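Long-range contact in toxin PAU_02230 (Photorhabdus asymbiotica subsp. asymbiotica ATCC 43949, PDB 6HV6), which is the Photorhabdus asymbiotica toxin PaTox, represented here by a mixed alpha-beta fragment: residues E198-V204 and L240-H244. The protein carries 1 engineered substitution. Sequence-based numbering, arbitrary orientation.
Sequences EALPESV and LKELH. Engineered in segment 198-204: A199 (natural residue Cys). With EPE (4-(2-hydroxyethyl)-1-piperazine ethanesulfonic acid), chain H.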
ATOM      1  N   GLU A 198       2.609  -5.859   1.423  1.00 25.36           N
ATOM      2  CA  GLU A 198       2.094  -7.172   1.789  1.00 27.81           C
ATOM      3  C   GLU A 198       0.958  -7.580   0.857  1.00 23.49           C
ATOM      4  O   GLU A 198       0.005  -8.230   1.262  1.00 23.84           O
ATOM      5  CB  GLU A 198       1.644  -7.204   3.250  1.00 29.06           C
ATOM      6  CG  GLU A 198       2.780  -7.022   4.248  1.00 27.17           C
ATOM      7  CD  GLU A 198       3.804  -8.141   4.187  1.00 36.63           C
ATOM      8  OE1 GLU A 198       3.468  -9.218   3.643  1.00 36.86           O
ATOM      9  OE2 GLU A 198       4.947  -7.936   4.670  1.00 40.05           O
ATOM     10  N   ALA A 199       1.077  -7.222  -0.419  1.00 23.02           N
ATOM     11  CA  ALA A 199      -0.030  -7.400  -1.352  1.00 24.54           C
ATOM     12  C   ALA A 199      -0.361  -8.874  -1.578  1.00 24.97           C
ATOM     13  O   ALA A 199      -1.530  -9.215  -1.774  1.00 21.33           O
ATOM     14  CB  ALA A 199       0.304  -6.708  -2.682  1.00 22.30           C
ATOM     15  N   LEU A 200       0.639  -9.764  -1.571  1.00 27.42           N
ATOM     16  CA  LEU A 200       0.354 -11.183  -1.765  1.00 26.18           C
ATOM     17  C   LEU A 200      -0.526 -11.749  -0.650  1.00 26.22           C
ATOM     18  O   LEU A 200      -1.604 -12.284  -0.951  1.00 22.46           O
ATOM     19  CB  LEU A 200       1.662 -11.971  -1.933  1.00 32.31           C
ATOM     20  CG  LEU A 200       1.548 -13.506  -1.918  1.00 33.34           C
ATOM     21  CD1 LEU A 200       0.659 -14.025  -3.048  1.00 30.46           C
ATOM     22  CD2 LEU A 200       2.932 -14.168  -1.991  1.00 35.43           C
ATOM     23  N   PRO A 201      -0.144 -11.654   0.629  1.00 23.73           N
ATOM     24  CA  PRO A 201      -1.036 -12.199   1.665  1.00 26.88           C
ATOM     25  C   PRO A 201      -2.331 -11.421   1.790  1.00 27.86           C
ATOM     26  O   PRO A 201      -3.355 -12.019   2.137  1.00 22.53           O
ATOM     27  CB  PRO A 201      -0.196 -12.109   2.949  1.00 23.14           C
ATOM     28  CG  PRO A 201       0.791 -10.990   2.666  1.00 27.77           C
ATOM     29  CD  PRO A 201       1.114 -11.145   1.202  1.00 23.76           C
ATOM     30  N   GLU A 202      -2.316 -10.106   1.545  1.00 22.94           N
ATOM     31  CA  GLU A 202      -3.562  -9.350   1.561  1.00 18.73           C
ATOM     32  C   GLU A 202      -4.536  -9.906   0.530  1.00 19.41           C
ATOM     33  O   GLU A 202      -5.714 -10.121   0.828  1.00 23.86           O
ATOM     34  CB  GLU A 202      -3.274  -7.859   1.315  1.00 17.90           C
ATOM     35  CG  GLU A 202      -2.654  -7.194   2.547  1.00 20.64           C
ATOM     36  CD  GLU A 202      -1.898  -5.909   2.239  1.00 28.27           C
ATOM     37  OE1 GLU A 202      -1.689  -5.571   1.057  1.00 23.69           O
ATOM     38  OE2 GLU A 202      -1.517  -5.224   3.206  1.00 37.06           O
ATOM     39  N   SER A 203      -4.049 -10.162  -0.685  1.00 21.08           N
ATOM     40  CA  SER A 203      -4.909 -10.683  -1.747  1.00 25.15           C
ATOM     41  C   SER A 203      -5.454 -12.065  -1.396  1.00 26.67           C
ATOM     42  O   SER A 203      -6.648 -12.329  -1.563  1.00 24.47           O
ATOM     43  CB  SER A 203      -4.126 -10.748  -3.057  1.00 23.40           C
ATOM     44  OG  SER A 203      -3.777  -9.453  -3.520  1.00 24.23           O
ATOM     45  N   VAL A 204      -4.590 -12.959  -0.912  1.00 23.34           N
ATOM     46  CA  VAL A 204      -5.020 -14.309  -0.538  1.00 24.36           C
ATOM     47  C   VAL A 204      -6.032 -14.257   0.596  1.00 25.89           C
ATOM     48  O   VAL A 204      -7.056 -14.951   0.562  1.00 23.00           O
ATOM     49  CB  VAL A 204      -3.803 -15.174  -0.159  1.00 25.46           C
ATOM     50  CG1 VAL A 204      -4.254 -16.491   0.467  1.00 31.01           C
ATOM     51  CG2 VAL A 204      -2.938 -15.431  -1.379  1.00 27.99           C
ATOM     52  N   LEU A 240      -0.010 -11.479   8.204  1.00 31.36           N
ATOM     53  CA  LEU A 240       0.263 -11.202   6.796  1.00 28.13           C
ATOM     54  C   LEU A 240       1.705 -11.544   6.449  1.00 34.02           C
ATOM     55  O   LEU A 240       1.973 -12.197   5.431  1.00 33.80           O
ATOM     56  CB  LEU A 240      -0.042  -9.733   6.475  1.00 26.27           C
ATOM     57  CG  LEU A 240      -1.517  -9.313   6.422  1.00 27.86           C
ATOM     58  CD1 LEU A 240      -1.629  -7.796   6.307  1.00 26.74           C
ATOM     59  CD2 LEU A 240      -2.233  -9.969   5.254  1.00 26.20           C
ATOM     60  N   LYS A 241       2.654 -11.122   7.294  1.00 29.75           N
ATOM     61  CA  LYS A 241       4.053 -11.454   7.037  1.00 33.67           C
ATOM     62  C   LYS A 241       4.259 -12.957   7.008  1.00 36.62           C
ATOM     63  O   LYS A 241       5.040 -13.467   6.200  1.00 41.16           O
ATOM     64  CB  LYS A 241       4.969 -10.809   8.079  1.00 38.10           C
ATOM     65  CG  LYS A 241       5.272  -9.346   7.803  1.00 40.60           C
ATOM     66  CD  LYS A 241       6.483  -8.870   8.582  1.00 51.37           C
ATOM     67  CE  LYS A 241       6.247  -9.004  10.078  1.00 56.81           C
ATOM     68  NZ  LYS A 241       7.309  -8.364  10.922  1.00 60.72           N
ATOM     69  N   GLU A 242       3.554 -13.686   7.868  1.00 35.13           N
ATOM     70  CA  GLU A 242       3.733 -15.129   7.915  1.00 36.43           C
ATOM     71  C   GLU A 242       3.072 -15.806   6.723  1.00 36.97           C
ATOM     72  O   GLU A 242       3.645 -16.727   6.129  1.00 40.07           O
ATOM     73  CB  GLU A 242       3.175 -15.681   9.226  1.00 41.97           C
ATOM     74  CG  GLU A 242       3.335 -17.183   9.370  1.00 52.83           C
ATOM     75  CD  GLU A 242       4.784 -17.615   9.502  1.00 60.49           C
ATOM     76  OE1 GLU A 242       5.646 -16.743   9.759  1.00 61.39           O
ATOM     77  OE2 GLU A 242       5.052 -18.830   9.354  1.00 61.01           O
ATOM     78  N   LEU A 243       1.858 -15.376   6.373  1.00 32.59           N
ATOM     79  CA  LEU A 243       1.204 -15.899   5.177  1.00 33.99           C
ATOM     80  C   LEU A 243       2.037 -15.610   3.933  1.00 35.59           C
ATOM     81  O   LEU A 243       2.061 -16.413   2.986  1.00 37.44           O
ATOM     82  CB  LEU A 243      -0.198 -15.292   5.059  1.00 32.86           C
ATOM     83  CG  LEU A 243      -1.097 -15.694   3.889  1.00 30.13           C
ATOM     84  CD1 LEU A 243      -1.258 -17.223   3.785  1.00 29.78           C
ATOM     85  CD2 LEU A 243      -2.441 -15.027   4.052  1.00 27.61           C
ATOM     86  N   HIS A 244       2.763 -14.487   3.941  1.00 32.08           N
ATOM     87  CA  HIS A 244       3.610 -14.116   2.806  1.00 31.51           C
ATOM     88  C   HIS A 244       4.707 -15.147   2.552  1.00 39.49           C
ATOM     89  O   HIS A 244       5.083 -15.394   1.398  1.00 43.02           O
ATOM     90  CB  HIS A 244       4.223 -12.740   3.066  1.00 32.35           C
ATOM     91  CG  HIS A 244       4.618 -12.006   1.824  1.00 40.76           C
ATOM     92  ND1 HIS A 244       4.598 -10.630   1.741  1.00 39.86           N
ATOM     93  CD2 HIS A 244       5.060 -12.449   0.621  1.00 43.36           C
ATOM     94  CE1 HIS A 244       4.997 -10.258   0.538  1.00 39.93           C
ATOM     95  NE2 HIS A 244       5.278 -11.342  -0.162  1.00 45.40           N
TER
HETATM   96  N1  EPE H2207       7.376  -6.989  -3.347  1.00 44.97           N
HETATM   97  C9  EPE H2207       6.365  -7.764  -2.609  1.00 46.63           C
HETATM   98  C10 EPE H2207       5.065  -7.672  -3.401  1.00 44.74           C
HETATM   99  S   EPE H2207       3.979  -9.065  -3.267  1.00 50.56           S
HETATM  100  O1S EPE H2207       3.342  -8.928  -1.903  1.00 40.29           O
HETATM  101  O2S EPE H2207       4.793 -10.256  -3.350  1.00 57.57           O
HETATM  102  O3S EPE H2207       3.001  -8.935  -4.321  1.00 51.34           O
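H244 and E198 are joined by a His-carboxylate hydrogen bond between two packed helices. The contact ties the N-terminal end of helix 199-211 to residues 240-244 of helix 235-244. The axes of the short segments 199-204 and 240-244 come within 8.2 Å and cross at 96°. E198 is the N-cap of the first helix.

The H244 side chain can be followed outward from CB. Its CB lies beside P201 CG and E198 OE1. A chi1 of -156° sets CG anti to the backbone N and swings the ring toward the start of helix 199-211. CG meets P201 CD and E198 OE1. ND1 donates to E198 OE1 at 2.6 Å, and the bond is fairly straight. The oxygen lies near the ring plane, but the carboxylate is turned 89° to the ring and is met from above its own plane. The E198 chain bends at chi2, and its OE2 ends beside K241 CG. H244 CD2 touches L200 CD2. CE1 comes within 3.2 Å of EPE O1S. NE2 makes a weak bond of 3.4 Å to EPE O2S.

P201 CD sits over one face of the imidazole in a CH-pi contact. L200 CB lies over the same face. Further along the interface, P201 CB packs on L240 CD2 and L243 CG. V204 CG1 extends this apolar seam to L243 CD2. L240 CD1 and CD2 also reach E202 CG.

EPE is probably from the crystallisation liquor. The engineered A199 has its CB near the sulfonate, and T290 OG1 also hydrogen-bonds EPE. The sulfonate sits at the start of helix 199-211, where L200 N donates to EPE O1S at 2.8 Å.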